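Local coordinates for protein LbpB B-lobe (Moraxella bovis, PDB 3UAQ) that forms the N-terminal lobe of a bacterial surface lipoprotein that binds lactoferrin, probably helping the cell obtain iron from its host, at residues A123-T128 and Y229-G234; K207-F212 and A222-G227; T252-Q257 and Y267-D272. One frame throughout, in Å; residues are numbered along the deposited sequence.

Interaction 1 (A123-T128 and Y229-G234); sequences AGWIFT and YAPRQG
Pro231 meets Trp125 and Phe127, two aromatic residues on the same side of strand 123-128, and most of the contact is apolar. Its CB touches the far corner of the indole, 3.4 Å from Trp125 CH2, with the proline lying about at right angles to the tryptophan side chain. The same CB comes to the edge of the phenylalanine ring, near the ring plane, at 3.7 Å from Phe127 CE2. Farther along the pyrrolidine ring, Pro231 CG sits 3.8 Å from Phe127 CZ. Both aromatics have CG between the backbone N and the carbonyl carbon (chi1 43° for Trp125, 74° for Phe127), which sends the two rings out from the strand together toward the loop. The CA atoms of Phe127 and Pro231 remain 9.4 Å apart, so the gap is spanned largely by side chains.

Gln233 adds a second apolar touch through its methylene, CG being 4.0 Å from Trp125 CZ2. Its amide is engaged elsewhere, OE1 accepting from the backbone N of Asp115.

One polar group, the carbonyl of Arg232, lies at the indole edge, its O 3.9 Å from Trp125 CZ2, while the arginine side chain leads away to a salt bridge with Asp209. No hydrogen bond links the two segments.

The contact joins the handle region of the lobe to the long loop between strands 170-184 and 236-243 of the beta-barrel region. Phe221, from that same loop, stacks on Phe127 and also meets Trp125, and Tyr112 of strand 112-113 touches both aromatics and Pro231. Ile126, between Trp125 and Phe127, packs on Leu95, Thr99 and Leu102 of helix 95-105, while strand 146-159 pairs with the strand through its backbone.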
ATOM      1  N   ALA A 123       2.338   6.332   9.841  1.00 39.24           N
ATOM      2  CA  ALA A 123       3.544   6.091  10.621  1.00 28.50           C
ATOM      3  C   ALA A 123       4.176   4.819  10.108  1.00 32.84           C
ATOM      4  O   ALA A 123       3.493   3.805   9.935  1.00 34.74           O
ATOM      5  CB  ALA A 123       3.219   5.952  12.097  1.00 20.29           C
ATOM      6  N   GLY A 124       5.477   4.868   9.850  1.00 35.82           N
ATOM      7  CA  GLY A 124       6.166   3.683   9.377  1.00 31.85           C
ATOM      8  C   GLY A 124       7.515   3.982   8.771  1.00 29.54           C
ATOM      9  O   GLY A 124       8.256   4.834   9.265  1.00 27.73           O
ATOM     10  N   TRP A 125       7.831   3.275   7.693  1.00 32.08           N
ATOM     11  CA  TRP A 125       9.118   3.429   7.042  1.00 26.92           C
ATOM     12  C   TRP A 125       8.988   3.401   5.530  1.00 35.36           C
ATOM     13  O   TRP A 125       7.906   3.177   4.989  1.00 32.96           O
ATOM     14  CB  TRP A 125      10.068   2.323   7.501  1.00 23.58           C
ATOM     15  CG  TRP A 125       9.424   0.969   7.574  1.00 30.39           C
ATOM     16  CD1 TRP A 125       8.963   0.340   8.695  1.00 32.02           C
ATOM     17  CD2 TRP A 125       9.173   0.076   6.484  1.00 35.48           C
ATOM     18  NE1 TRP A 125       8.445  -0.891   8.373  1.00 27.09           N
ATOM     19  CE2 TRP A 125       8.560  -1.078   7.020  1.00 32.34           C
ATOM     20  CE3 TRP A 125       9.411   0.137   5.107  1.00 32.25           C
ATOM     21  CZ2 TRP A 125       8.180  -2.161   6.227  1.00 22.57           C
ATOM     22  CZ3 TRP A 125       9.035  -0.938   4.322  1.00 30.41           C
ATOM     23  CH2 TRP A 125       8.424  -2.071   4.885  1.00 31.11           C
ATOM     24  N   ILE A 126      10.113   3.629   4.861  1.00 40.93           N
ATOM     25  CA  ILE A 126      10.186   3.521   3.413  1.00 29.82           C
ATOM     26  C   ILE A 126      11.652   3.496   3.032  1.00 20.08           C
ATOM     27  O   ILE A 126      12.411   4.359   3.466  1.00 32.87           O
ATOM     28  CB  ILE A 126       9.489   4.712   2.739  1.00 38.26           C
ATOM     29  CG1 ILE A 126       9.794   4.752   1.240  1.00 34.52           C
ATOM     30  CG2 ILE A 126       9.907   6.010   3.412  1.00 35.34           C
ATOM     31  CD1 ILE A 126       8.917   5.730   0.486  1.00 32.43           C
ATOM     32  N   PHE A 127      12.056   2.508   2.235  1.00 22.52           N
ATOM     33  CA  PHE A 127      13.477   2.316   1.928  1.00 26.20           C
ATOM     34  C   PHE A 127      13.756   1.626   0.587  1.00 32.70           C
ATOM     35  O   PHE A 127      12.891   0.945   0.022  1.00 33.48           O
ATOM     36  CB  PHE A 127      14.147   1.500   3.034  1.00 10.96           C
ATOM     37  CG  PHE A 127      13.789   0.043   3.008  1.00 22.51           C
ATOM     38  CD1 PHE A 127      14.611  -0.877   2.375  1.00 30.52           C
ATOM     39  CD2 PHE A 127      12.621  -0.411   3.605  1.00 29.69           C
ATOM     40  CE1 PHE A 127      14.276  -2.230   2.344  1.00 32.82           C
ATOM     41  CE2 PHE A 127      12.281  -1.762   3.579  1.00 30.74           C
ATOM     42  CZ  PHE A 127      13.109  -2.673   2.948  1.00 29.75           C
ATOM     43  N   THR A 128      14.975   1.821   0.085  1.00 36.38           N
ATOM     44  CA  THR A 128      15.511   1.013  -1.005  1.00 33.50           C
ATOM     45  C   THR A 128      16.808   0.422  -0.495  1.00 37.17           C
ATOM     46  O   THR A 128      17.454   1.000   0.392  1.00 53.50           O
ATOM     47  CB  THR A 128      15.852   1.841  -2.249  1.00 46.11           C
ATOM     48  OG1 THR A 128      15.149   3.090  -2.217  1.00 72.50           O
ATOM     49  CG2 THR A 128      15.474   1.070  -3.506  1.00 38.45           C
ATOM     50  N   TYR A 229       9.173 -12.872   5.225  1.00 37.02           N
ATOM     51  CA  TYR A 229      10.469 -12.515   4.659  1.00 42.96           C
ATOM     52  C   TYR A 229      10.629 -11.009   4.573  1.00 44.03           C
ATOM     53  O   TYR A 229       9.853 -10.247   5.172  1.00 34.21           O
ATOM     54  CB  TYR A 229      10.630 -13.106   3.252  1.00 43.09           C
ATOM     55  CG  TYR A 229      10.219 -14.555   3.123  1.00 63.13           C
ATOM     56  CD1 TYR A 229      11.136 -15.583   3.321  1.00 67.86           C
ATOM     57  CD2 TYR A 229       8.909 -14.899   2.815  1.00 78.17           C
ATOM     58  CE1 TYR A 229      10.756 -16.912   3.211  1.00 79.74           C
ATOM     59  CE2 TYR A 229       8.522 -16.222   2.702  1.00 89.17           C
ATOM     60  CZ  TYR A 229       9.447 -17.225   2.901  1.00 91.12           C
ATOM     61  OH  TYR A 229       9.058 -18.543   2.786  1.00 94.19           O
ATOM     62  N   ALA A 230      11.665 -10.595   3.846  1.00 52.32           N
ATOM     63  CA  ALA A 230      11.731  -9.247   3.302  1.00 44.77           C
ATOM     64  C   ALA A 230      11.579  -8.195   4.386  1.00 43.26           C
ATOM     65  O   ALA A 230      11.945  -8.438   5.539  1.00 44.63           O
ATOM     66  CB  ALA A 230      10.656  -9.073   2.224  1.00 41.23           C
ATOM     67  N   PRO A 231      11.080  -7.002   4.005  1.00 34.65           N
ATOM     68  CA  PRO A 231      10.510  -6.087   4.997  1.00 25.62           C
ATOM     69  C   PRO A 231       9.205  -6.679   5.529  1.00 27.41           C
ATOM     70  O   PRO A 231       8.285  -6.957   4.749  1.00 20.25           O
ATOM     71  CB  PRO A 231      10.226  -4.809   4.181  1.00 19.81           C
ATOM     72  CG  PRO A 231      10.260  -5.240   2.747  1.00 18.62           C
ATOM     73  CD  PRO A 231      11.269  -6.336   2.705  1.00 31.80           C
ATOM     74  N   ARG A 232       9.139  -6.890   6.840  1.00 29.58           N
ATOM     75  CA  ARG A 232       7.973  -7.504   7.462  1.00 28.63           C
ATOM     76  C   ARG A 232       7.033  -6.452   8.058  1.00 35.35           C
ATOM     77  O   ARG A 232       7.439  -5.315   8.322  1.00 34.79           O
ATOM     78  CB  ARG A 232       8.422  -8.470   8.559  1.00 23.81           C
ATOM     79  CG  ARG A 232       9.465  -9.486   8.112  1.00 15.62           C
ATOM     80  CD  ARG A 232       9.980 -10.279   9.301  1.00 18.59           C
ATOM     81  NE  ARG A 232      10.885 -11.347   8.895  1.00 33.76           N
ATOM     82  CZ  ARG A 232      12.181 -11.173   8.664  1.00 41.16           C
ATOM     83  NH1 ARG A 232      12.716  -9.967   8.792  1.00 34.66           N
ATOM     84  NH2 ARG A 232      12.940 -12.199   8.296  1.00 49.35           N
ATOM     85  N   GLN A 233       5.779  -6.837   8.286  1.00 32.93           N
ATOM     86  CA  GLN A 233       4.801  -5.908   8.845  1.00 31.43           C
ATOM     87  C   GLN A 233       3.827  -6.596   9.791  1.00 32.15           C
ATOM     88  O   GLN A 233       3.576  -7.796   9.669  1.00 42.17           O
ATOM     89  CB  GLN A 233       4.018  -5.203   7.729  1.00 21.89           C
ATOM     90  CG  GLN A 233       4.807  -4.155   6.960  1.00  9.97           C
ATOM     91  CD  GLN A 233       3.921  -3.337   6.035  1.00 27.66           C
ATOM     92  OE1 GLN A 233       2.954  -2.711   6.475  1.00 31.57           O
ATOM     93  NE2 GLN A 233       4.245  -3.340   4.745  1.00 29.22           N
ATOM     94  N   GLY A 234       3.274  -5.829  10.726  1.00 26.88           N
ATOM     95  CA  GLY A 234       2.229  -6.334  11.600  1.00 26.04           C
ATOM     96  C   GLY A 234       2.741  -7.160  12.764  1.00 29.83           C
ATOM     97  O   GLY A 234       1.964  -7.858  13.417  1.00 31.23           O
TER

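Interaction 2 (K207-F212 and A222-G227); sequences KMDSGF and AEQVFG
Ala222 puts its methyl over one face of the Phe212 ring, a CH-pi contact with CB 3.7 Å from the ring centroid and 18° off the normal. Met208 closes on the same residue: CG lies beside its own backbone N and the chain bends again at chi2 (-76°), bringing SD back to within 3.9 Å of Ala222 CB. The terminal methyl goes on to the base of Glu223, with Met208 CE 3.7 Å from Glu223 CB. This is the tightly packed, buried part, backed by Phe179 of strand 170-184.

Beside it the backbones form a single beta bridge, Met208 with Glu223, within a long loop of the barrel region that is otherwise irregular. Gln224 N donates to Lys207 O (2.8 Å) and Asp209 N to Ala222 O (2.9 Å); Asp209 then starts a type II turn ending at Phe212.

The outer side is looser and polar. Exposed Gln224 reaches past Lys207 O with an extended chain and gives an N-H from NE2 to Asp209 OD1 (3.0 Å), nearly straight at 167°. The acceptor lies in the amide plane, but the carboxylate is met from above its own plane. Asp209 OD2 pairs with Arg232, whose charge probably eases the nearness of OD2 to the carbonyl of Ala222. Lys207 turns its ammonium end away from 222-227.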
ATOM      1  N   LYS A 207      17.545 -11.212  17.103  1.00 20.50           N
ATOM      2  CA  LYS A 207      16.423 -11.659  16.264  1.00 26.24           C
ATOM      3  C   LYS A 207      16.178 -10.697  15.098  1.00 31.23           C
ATOM      4  O   LYS A 207      15.033 -10.480  14.684  1.00 31.65           O
ATOM      5  CB  LYS A 207      15.136 -11.836  17.079  1.00 23.19           C
ATOM      6  CG  LYS A 207      15.302 -12.615  18.382  1.00 39.92           C
ATOM      7  CD  LYS A 207      16.024 -13.934  18.167  1.00 57.04           C
ATOM      8  CE  LYS A 207      16.479 -14.542  19.490  1.00 65.82           C
ATOM      9  NZ  LYS A 207      17.458 -15.655  19.304  1.00 64.22           N
ATOM     10  N   MET A 208      17.264 -10.124  14.582  1.00 34.43           N
ATOM     11  CA  MET A 208      17.207  -9.251  13.416  1.00 27.99           C
ATOM     12  C   MET A 208      17.827  -9.959  12.222  1.00 31.64           C
ATOM     13  O   MET A 208      18.648 -10.862  12.383  1.00 28.61           O
ATOM     14  CB  MET A 208      17.957  -7.943  13.684  1.00 29.28           C
ATOM     15  CG  MET A 208      17.242  -6.990  14.634  1.00 27.90           C
ATOM     16  SD  MET A 208      15.866  -6.124  13.836  1.00 40.55           S
ATOM     17  CE  MET A 208      15.055  -5.402  15.251  1.00 34.24           C
ATOM     18  N   ASP A 209      17.432  -9.561  11.020  1.00 35.60           N
ATOM     19  CA  ASP A 209      18.103 -10.067   9.835  1.00 24.49           C
ATOM     20  C   ASP A 209      19.557  -9.632   9.887  1.00 29.87           C
ATOM     21  O   ASP A 209      19.887  -8.647  10.549  1.00 37.55           O
ATOM     22  CB  ASP A 209      17.430  -9.550   8.564  1.00 20.07           C
ATOM     23  CG  ASP A 209      16.074 -10.180   8.331  1.00 27.53           C
ATOM     24  OD1 ASP A 209      16.022 -11.396   8.038  1.00 33.28           O
ATOM     25  OD2 ASP A 209      15.064  -9.456   8.436  1.00 36.80           O
ATOM     26  N   SER A 210      20.425 -10.375   9.207  1.00 34.68           N
ATOM     27  CA  SER A 210      21.857 -10.087   9.239  1.00 28.87           C
ATOM     28  C   SER A 210      22.184  -8.666   8.803  1.00 36.63           C
ATOM     29  O   SER A 210      21.594  -8.137   7.861  1.00 40.43           O
ATOM     30  CB  SER A 210      22.643 -11.086   8.392  1.00 21.38           C
ATOM     31  OG  SER A 210      23.191 -12.114   9.202  1.00 43.13           O
ATOM     32  N   GLY A 211      23.132  -8.054   9.505  1.00 43.31           N
ATOM     33  CA  GLY A 211      23.606  -6.730   9.149  1.00 39.57           C
ATOM     34  C   GLY A 211      22.803  -5.625   9.805  1.00 36.71           C
ATOM     35  O   GLY A 211      23.255  -4.476   9.874  1.00 39.48           O
ATOM     36  N   PHE A 212      21.608  -5.962  10.282  1.00 25.09           N
ATOM     37  CA  PHE A 212      20.755  -4.980  10.950  1.00 23.88           C
ATOM     38  C   PHE A 212      21.068  -4.824  12.440  1.00 26.59           C
ATOM     39  O   PHE A 212      20.703  -5.677  13.257  1.00 32.42           O
ATOM     40  CB  PHE A 212      19.284  -5.327  10.741  1.00 25.19           C
ATOM     41  CG  PHE A 212      18.758  -4.892   9.414  1.00 26.93           C
ATOM     42  CD1 PHE A 212      18.127  -3.669   9.279  1.00 24.44           C
ATOM     43  CD2 PHE A 212      18.916  -5.688   8.293  1.00 27.28           C
ATOM     44  CE1 PHE A 212      17.647  -3.250   8.052  1.00 22.53           C
ATOM     45  CE2 PHE A 212      18.439  -5.275   7.063  1.00 25.91           C
ATOM     46  CZ  PHE A 212      17.805  -4.053   6.942  1.00 29.51           C
ATOM     47  N   ALA A 222      12.870  -5.643  10.048  1.00 24.16           N
ATOM     48  CA  ALA A 222      14.002  -6.567  10.033  1.00 23.24           C
ATOM     49  C   ALA A 222      13.962  -7.523  11.220  1.00 25.98           C
ATOM     50  O   ALA A 222      14.782  -8.441  11.319  1.00 30.52           O
ATOM     51  CB  ALA A 222      15.321  -5.806   9.998  1.00 20.82           C
ATOM     52  N   GLU A 223      13.011  -7.308  12.124  1.00 26.72           N
ATOM     53  CA  GLU A 223      12.862  -8.203  13.265  1.00 32.91           C
ATOM     54  C   GLU A 223      12.127  -9.466  12.829  1.00 33.81           C
ATOM     55  O   GLU A 223      11.058  -9.403  12.216  1.00 32.77           O
ATOM     56  CB  GLU A 223      12.158  -7.509  14.429  1.00 21.65           C
ATOM     57  CG  GLU A 223      12.468  -8.150  15.770  1.00 31.53           C
ATOM     58  CD  GLU A 223      12.142  -7.252  16.948  1.00 43.58           C
ATOM     59  OE1 GLU A 223      11.512  -6.187  16.748  1.00 42.79           O
ATOM     60  OE2 GLU A 223      12.521  -7.618  18.082  1.00 47.25           O
ATOM     61  N   GLN A 224      12.714 -10.612  13.143  1.00 29.66           N
ATOM     62  CA  GLN A 224      12.302 -11.874  12.538  1.00 34.70           C
ATOM     63  C   GLN A 224      11.127 -12.584  13.217  1.00 39.74           C
ATOM     64  O   GLN A 224      11.173 -12.921  14.403  1.00 46.44           O
ATOM     65  CB  GLN A 224      13.499 -12.828  12.455  1.00 37.06           C
ATOM     66  CG  GLN A 224      14.719 -12.247  11.734  1.00 41.25           C
ATOM     67  CD  GLN A 224      15.831 -13.262  11.563  1.00 41.43           C
ATOM     68  OE1 GLN A 224      16.086 -14.085  12.456  1.00 36.56           O
ATOM     69  NE2 GLN A 224      16.499 -13.214  10.410  1.00 23.54           N
ATOM     70  N   VAL A 225      10.076 -12.813  12.439  1.00 39.79           N
ATOM     71  CA  VAL A 225       9.044 -13.763  12.805  1.00 33.32           C
ATOM     72  C   VAL A 225       9.056 -14.837  11.730  1.00 36.48           C
ATOM     73  O   VAL A 225       9.502 -14.595  10.604  1.00 48.00           O
ATOM     74  CB  VAL A 225       7.650 -13.112  12.876  1.00 33.63           C
ATOM     75  CG1 VAL A 225       6.691 -14.011  13.652  1.00 41.76           C
ATOM     76  CG2 VAL A 225       7.740 -11.758  13.544  1.00 32.16           C
ATOM     77  N   PHE A 226       8.570 -16.021  12.074  1.00 29.32           N
ATOM     78  CA  PHE A 226       8.691 -17.167  11.184  1.00 26.63           C
ATOM     79  C   PHE A 226       7.847 -17.089   9.913  1.00 30.55           C
ATOM     80  O   PHE A 226       6.681 -16.694   9.948  1.00 28.39           O
ATOM     81  CB  PHE A 226       8.348 -18.453  11.928  1.00 22.46           C
ATOM     82  CG  PHE A 226       8.381 -19.664  11.051  1.00 25.07           C
ATOM     83  CD1 PHE A 226       9.579 -20.315  10.798  1.00 23.19           C
ATOM     84  CD2 PHE A 226       7.223 -20.136  10.447  1.00 24.92           C
ATOM     85  CE1 PHE A 226       9.623 -21.429   9.968  1.00 25.59           C
ATOM     86  CE2 PHE A 226       7.258 -21.253   9.617  1.00 25.78           C
ATOM     87  CZ  PHE A 226       8.461 -21.899   9.379  1.00 31.59           C
ATOM     88  N   GLY A 227       8.435 -17.500   8.794  1.00 38.75           N
ATOM     89  CA  GLY A 227       7.695 -17.622   7.551  1.00 47.94           C
ATOM     90  C   GLY A 227       7.300 -16.287   6.938  1.00 47.90           C
ATOM     91  O   GLY A 227       6.532 -16.244   5.972  1.00 51.03           O
TER

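Interaction 3 (T252-Q257 and Y267-D272); sequences TLSTKQ and YVDRYD
Lys256 and Tyr267 meet obliquely at one end of the beta hairpin formed by strands 248-257 and 266-278, part of the barrel sheet. Lys256 CB lies over a face of the tyrosine ring, 3.8 Å from its centroid, a CH-pi contact; the edge of that ring points to Ser254 CB.

On the opposite sheet face, Leu253 CD1 packs on Tyr271 CB at 3.9 Å. Here a classic beta bulge sets two residues against one: Leu253 O accepts from Arg270 N (2.9 Å) and Tyr271 N (3.2 Å), both in the carbonyl plane. Within the bulge, the Arg270 side chain crosses Thr255, its NE making only a weak bond to Thr255 OG1. The guanidinium finds its stronger partner in Glu223.

Ordinary antiparallel pairing continues between Thr255 and Val268, where each backbone N donates to the other's O.

At the far end Thr252 and Asp272 run side by side in the same direction. With Thr252 OG1 beside its backbone N (chi1 -51°), the hydroxyl donates to Asp272 OD1 at 2.8 Å, while OD2 of that carboxylate forms a salt bridge with Lys289 NZ.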
ATOM      1  N   THR A 252       0.872   0.682  25.575  1.00 26.42           N
ATOM      2  CA  THR A 252       1.951  -0.288  25.540  1.00 27.87           C
ATOM      3  C   THR A 252       2.269  -0.699  24.106  1.00 32.60           C
ATOM      4  O   THR A 252       1.365  -0.913  23.296  1.00 37.82           O
ATOM      5  CB  THR A 252       1.579  -1.530  26.361  1.00 35.74           C
ATOM      6  OG1 THR A 252       1.141  -1.122  27.665  1.00 45.96           O
ATOM      7  CG2 THR A 252       2.765  -2.491  26.485  1.00 30.07           C
ATOM      8  N   LEU A 253       3.561  -0.797  23.803  1.00 30.41           N
ATOM      9  CA  LEU A 253       4.020  -1.279  22.503  1.00 31.59           C
ATOM     10  C   LEU A 253       4.729  -2.610  22.703  1.00 40.10           C
ATOM     11  O   LEU A 253       5.669  -2.707  23.494  1.00 40.79           O
ATOM     12  CB  LEU A 253       4.990  -0.287  21.868  1.00 21.09           C
ATOM     13  CG  LEU A 253       4.743   1.185  22.173  1.00 24.30           C
ATOM     14  CD1 LEU A 253       5.919   2.042  21.704  1.00 36.76           C
ATOM     15  CD2 LEU A 253       3.439   1.648  21.542  1.00 27.81           C
ATOM     16  N   SER A 254       4.275  -3.635  21.992  1.00 48.46           N
ATOM     17  CA  SER A 254       4.832  -4.972  22.144  1.00 44.02           C
ATOM     18  C   SER A 254       5.264  -5.530  20.799  1.00 39.07           C
ATOM     19  O   SER A 254       4.952  -4.964  19.750  1.00 48.97           O
ATOM     20  CB  SER A 254       3.819  -5.908  22.811  1.00 47.24           C
ATOM     21  OG  SER A 254       2.521  -5.334  22.832  1.00 57.88           O
ATOM     22  N   THR A 255       5.991  -6.638  20.836  1.00 31.41           N
ATOM     23  CA  THR A 255       6.456  -7.274  19.614  1.00 26.75           C
ATOM     24  C   THR A 255       5.989  -8.717  19.554  1.00 35.99           C
ATOM     25  O   THR A 255       6.073  -9.455  20.544  1.00 38.22           O
ATOM     26  CB  THR A 255       7.987  -7.246  19.503  1.00 26.65           C
ATOM     27  OG1 THR A 255       8.452  -5.893  19.596  1.00 36.38           O
ATOM     28  CG2 THR A 255       8.439  -7.854  18.170  1.00 21.71           C
ATOM     29  N   LYS A 256       5.483  -9.109  18.390  1.00 40.93           N
ATOM     30  CA  LYS A 256       5.138 -10.501  18.141  1.00 36.80           C
ATOM     31  C   LYS A 256       6.394 -11.319  17.857  1.00 37.91           C
ATOM     32  O   LYS A 256       7.113 -11.056  16.892  1.00 47.31           O
ATOM     33  CB  LYS A 256       4.163 -10.621  16.964  1.00 30.33           C
ATOM     34  CG  LYS A 256       4.349 -11.887  16.139  1.00 29.89           C
ATOM     35  CD  LYS A 256       3.139 -12.184  15.255  1.00 25.06           C
ATOM     36  CE  LYS A 256       2.704 -10.968  14.471  1.00 27.22           C
ATOM     37  NZ  LYS A 256       2.050 -11.349  13.183  1.00 26.41           N
ATOM     38  N   GLN A 257       6.665 -12.287  18.725  1.00 38.26           N
ATOM     39  CA  GLN A 257       7.644 -13.329  18.472  1.00 36.10           C
ATOM     40  C   GLN A 257       6.907 -14.614  18.113  1.00 32.47           C
ATOM     41  O   GLN A 257       5.847 -14.915  18.671  1.00 25.17           O
ATOM     42  CB  GLN A 257       8.504 -13.587  19.708  1.00 43.40           C
ATOM     43  CG  GLN A 257       8.614 -12.421  20.664  1.00 59.77           C
ATOM     44  CD  GLN A 257      10.038 -11.931  20.818  1.00 64.26           C
ATOM     45  OE1 GLN A 257      10.307 -10.741  20.689  1.00 74.24           O
ATOM     46  NE2 GLN A 257      10.960 -12.849  21.080  1.00 59.65           N
ATOM     47  N   TYR A 267       3.574 -12.312  22.476  1.00 42.94           N
ATOM     48  CA  TYR A 267       3.900 -10.890  22.477  1.00 38.69           C
ATOM     49  C   TYR A 267       4.729 -10.479  23.689  1.00 50.15           C
ATOM     50  O   TYR A 267       4.421 -10.855  24.824  1.00 55.08           O
ATOM     51  CB  TYR A 267       2.627 -10.047  22.380  1.00 33.87           C
ATOM     52  CG  TYR A 267       2.104  -9.908  20.965  1.00 43.88           C
ATOM     53  CD1 TYR A 267       1.304 -10.890  20.396  1.00 36.79           C
ATOM     54  CD2 TYR A 267       2.418  -8.796  20.197  1.00 42.67           C
ATOM     55  CE1 TYR A 267       0.826 -10.762  19.106  1.00 34.86           C
ATOM     56  CE2 TYR A 267       1.944  -8.661  18.910  1.00 40.33           C
ATOM     57  CZ  TYR A 267       1.147  -9.645  18.365  1.00 41.65           C
ATOM     58  OH  TYR A 267       0.671  -9.514  17.076  1.00 45.73           O
ATOM     59  N   VAL A 268       5.793  -9.721  23.436  1.00 50.45           N
ATOM     60  CA  VAL A 268       6.636  -9.215  24.513  1.00 40.54           C
ATOM     61  C   VAL A 268       6.559  -7.693  24.588  1.00 42.29           C
ATOM     62  O   VAL A 268       6.794  -7.004  23.594  1.00 43.01           O
ATOM     63  CB  VAL A 268       8.094  -9.650  24.335  1.00 33.04           C
ATOM     64  CG1 VAL A 268       8.467  -9.632  22.866  1.00 44.50           C
ATOM     65  CG2 VAL A 268       9.011  -8.748  25.138  1.00 35.03           C
ATOM     66  N   ASP A 269       6.219  -7.173  25.766  1.00 38.20           N
ATOM     67  CA  ASP A 269       6.112  -5.728  25.947  1.00 36.11           C
ATOM     68  C   ASP A 269       7.497  -5.076  25.943  1.00 41.74           C
ATOM     69  O   ASP A 269       8.390  -5.473  26.698  1.00 35.27           O
ATOM     70  CB  ASP A 269       5.348  -5.387  27.232  1.00 37.22           C
ATOM     71  CG  ASP A 269       3.898  -5.839  27.185  1.00 47.86           C
ATOM     72  OD1 ASP A 269       3.409  -6.142  26.075  1.00 49.03           O
ATOM     73  OD2 ASP A 269       3.247  -5.892  28.253  1.00 49.06           O
ATOM     74  N   ARG A 270       7.669  -4.085  25.074  1.00 42.49           N
ATOM     75  CA  ARG A 270       8.930  -3.363  24.962  1.00 34.98           C
ATOM     76  C   ARG A 270       8.861  -2.036  25.698  1.00 36.92           C
ATOM     77  O   ARG A 270       9.783  -1.668  26.426  1.00 57.47           O
ATOM     78  CB  ARG A 270       9.265  -3.104  23.495  1.00 28.01           C
ATOM     79  CG  ARG A 270       9.398  -4.360  22.645  1.00 30.40           C
ATOM     80  CD  ARG A 270      10.698  -5.098  22.931  1.00 36.94           C
ATOM     81  NE  ARG A 270      11.055  -6.006  21.841  1.00 42.44           N
ATOM     82  CZ  ARG A 270      11.842  -7.070  21.979  1.00 43.04           C
ATOM     83  NH1 ARG A 270      12.356  -7.368  23.166  1.00 38.59           N
ATOM     84  NH2 ARG A 270      12.111  -7.840  20.932  1.00 44.42           N
ATOM     85  N   TYR A 271       7.757  -1.320  25.505  1.00 30.99           N
ATOM     86  CA  TYR A 271       7.602   0.027  26.046  1.00 29.27           C
ATOM     87  C   TYR A 271       6.202   0.285  26.587  1.00 36.26           C
ATOM     88  O   TYR A 271       5.199  -0.005  25.924  1.00 45.31           O
ATOM     89  CB  TYR A 271       7.903   1.077  24.966  1.00 34.47           C
ATOM     90  CG  TYR A 271       9.351   1.135  24.528  1.00 42.37           C
ATOM     91  CD1 TYR A 271       9.783   0.466  23.390  1.00 40.19           C
ATOM     92  CD2 TYR A 271      10.287   1.863  25.253  1.00 42.06           C
ATOM     93  CE1 TYR A 271      11.109   0.520  22.982  1.00 35.93           C
ATOM     94  CE2 TYR A 271      11.612   1.919  24.855  1.00 44.92           C
ATOM     95  CZ  TYR A 271      12.020   1.247  23.720  1.00 43.07           C
ATOM     96  OH  TYR A 271      13.343   1.306  23.329  1.00 46.75           O
ATOM     97  N   ASP A 272       6.140   0.826  27.798  1.00 37.45           N
ATOM     98  CA  ASP A 272       4.921   1.452  28.286  1.00 37.71           C
ATOM     99  C   ASP A 272       4.957   2.917  27.896  1.00 42.62           C
ATOM    100  O   ASP A 272       6.023   3.461  27.607  1.00 48.67           O
ATOM    101  CB  ASP A 272       4.803   1.318  29.804  1.00 43.81           C
ATOM    102  CG  ASP A 272       4.000   0.099  30.222  1.00 54.71           C
ATOM    103  OD1 ASP A 272       3.106  -0.314  29.453  1.00 56.17           O
ATOM    104  OD2 ASP A 272       4.266  -0.443  31.318  1.00 57.24           O
TER

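Interactions 1 and 2 draw on the same long loop between strands 170-184 and 236-243, whereas interaction 3 is antiparallel pairing, broken by a bulge, within the barrel sheet. Interaction 1 is the most buried and relies on aromatic rings and a proline without hydrogen bonds between its segments. Interactions 2 and 3 are partly buried and combine backbone bonds, side-chain hydrogen bonds and apolar packing, with a lone bridge in the former and a bulged ladder in the latter. Salt bridges tie the three together: Arg232 of interaction 1 to Asp209 of interaction 2, and Glu223 of interaction 2 to Arg270 of interaction 3. The loop thus connects the handle strand 123-128 with the 252-257/267-272 hairpin.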